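Cell wall binding protein cwp8 (Peptoclostridium difficile, PDB 5J6Q) probably attaches to the Clostridium difficile cell wall through its three CWB2 modules, as a cell wall protein associated with the S-layer. Local coordinates at residues M431-S434 / A435-A438. Residues are numbered along the deposited sequence; the frame is centred on the assembly and turned at random.
Sequences MSIS and ARAA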
# COMPACT_ATOMS: atom_id res chain seq x y z
N MET A 431 2.12 28.34 -16.84
CA MET A 431 2.18 27.48 -15.68
C MET A 431 3.56 26.90 -15.41
O MET A 431 3.88 26.58 -14.30
CB MET A 431 1.29 26.31 -15.94
CG MET A 431 1.08 25.54 -14.78
SD MET A 431 -0.02 26.47 -13.66
CE MET A 431 -1.41 26.72 -14.75
N SER A 432 4.33 26.74 -16.43
CA SER A 432 5.67 26.23 -16.36
C SER A 432 6.67 27.17 -15.58
O SER A 432 7.69 26.72 -15.02
CB SER A 432 6.11 26.00 -17.80
OG SER A 432 5.73 24.72 -18.27
N ILE A 433 6.34 28.47 -15.51
CA ILE A 433 7.21 29.46 -14.84
C ILE A 433 6.63 29.87 -13.49
O ILE A 433 7.28 30.62 -12.79
CB ILE A 433 7.34 30.65 -15.87
CG1 ILE A 433 8.61 31.46 -15.61
CG2 ILE A 433 6.10 31.57 -15.79
CD1 ILE A 433 9.92 30.64 -15.48
N SER A 434 5.41 29.38 -13.06
CA SER A 434 4.89 29.74 -11.74
C SER A 434 5.84 29.40 -10.58
O SER A 434 6.02 30.27 -9.76
CB SER A 434 3.53 29.07 -11.50
OG SER A 434 2.58 29.73 -12.34
N ALA A 435 6.44 28.19 -10.51
CA ALA A 435 7.28 27.90 -9.34
C ALA A 435 8.46 28.89 -9.30
O ALA A 435 8.72 29.44 -8.28
CB ALA A 435 7.84 26.47 -9.43
N ARG A 436 9.15 29.08 -10.44
CA ARG A 436 10.33 29.94 -10.51
C ARG A 436 9.96 31.33 -10.09
O ARG A 436 10.72 31.91 -9.28
CB ARG A 436 10.89 29.89 -11.93
CG ARG A 436 11.84 31.00 -12.23
CD ARG A 436 13.11 30.71 -11.40
NE ARG A 436 14.12 31.73 -11.60
CZ ARG A 436 15.42 31.54 -11.36
NH1 ARG A 436 16.28 32.53 -11.57
NH2 ARG A 436 15.87 30.36 -10.92
N ALA A 437 8.80 31.85 -10.57
CA ALA A 437 8.40 33.18 -10.18
C ALA A 437 8.05 33.24 -8.71
O ALA A 437 8.49 34.19 -8.04
CB ALA A 437 7.22 33.65 -10.98
N ALA A 438 7.27 32.23 -8.20
CA ALA A 438 6.91 32.21 -6.80
C ALA A 438 8.20 32.17 -5.98
O ALA A 438 8.25 32.73 -4.90
CB ALA A 438 6.09 30.98 -6.44
O HOH W 1 5.81 26.05 -12.32
O HOH W 2 8.86 27.35 -12.72
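Ile433 and Arg436 make the side-chain contact at this start of a helix: the terminal CD1 of Ile433 lies 3.8 Å from CB of Arg436 and equally close to its CG. With CG1 of Ile433 anti to the backbone N and beside the carbonyl carbon (chi1 -157°), the branch swings out at the flank, and CD1 comes back to Arg436 although the side chain starts off away from it. Arg436 offers only the root of its side chain, which then bends at chi2 (70°) and carries the guanidinium away. Two helical i to i+4 bonds follow, Ala437 N to Ile433 O at 3.0 Å and Ala438 N to Ser434 O at 2.8 Å. The methyl of Ala438 also packs close to that carbonyl, CB to Ser434 O 3.4 Å. At the two preceding i to i+4 positions a water stands between carbonyl and amide: one molecule links Met431 O to Ala435 N, and a second receives Arg436 N (2.9 Å) and donates to Ser432 O (2.7 Å), so both N-H groups have a water acceptor despite the break between helices 427-430 and 434-438. Ser434 OG, beside its own backbone N, hydrogen-bonds Leu326 O. Here the three CWB2 modules meet: Ile433 and Arg436 touch Tyr509 of helix 498-509, while Ser434 and Ala438 pack against helices 329-334 and 531-542 of the two other modules.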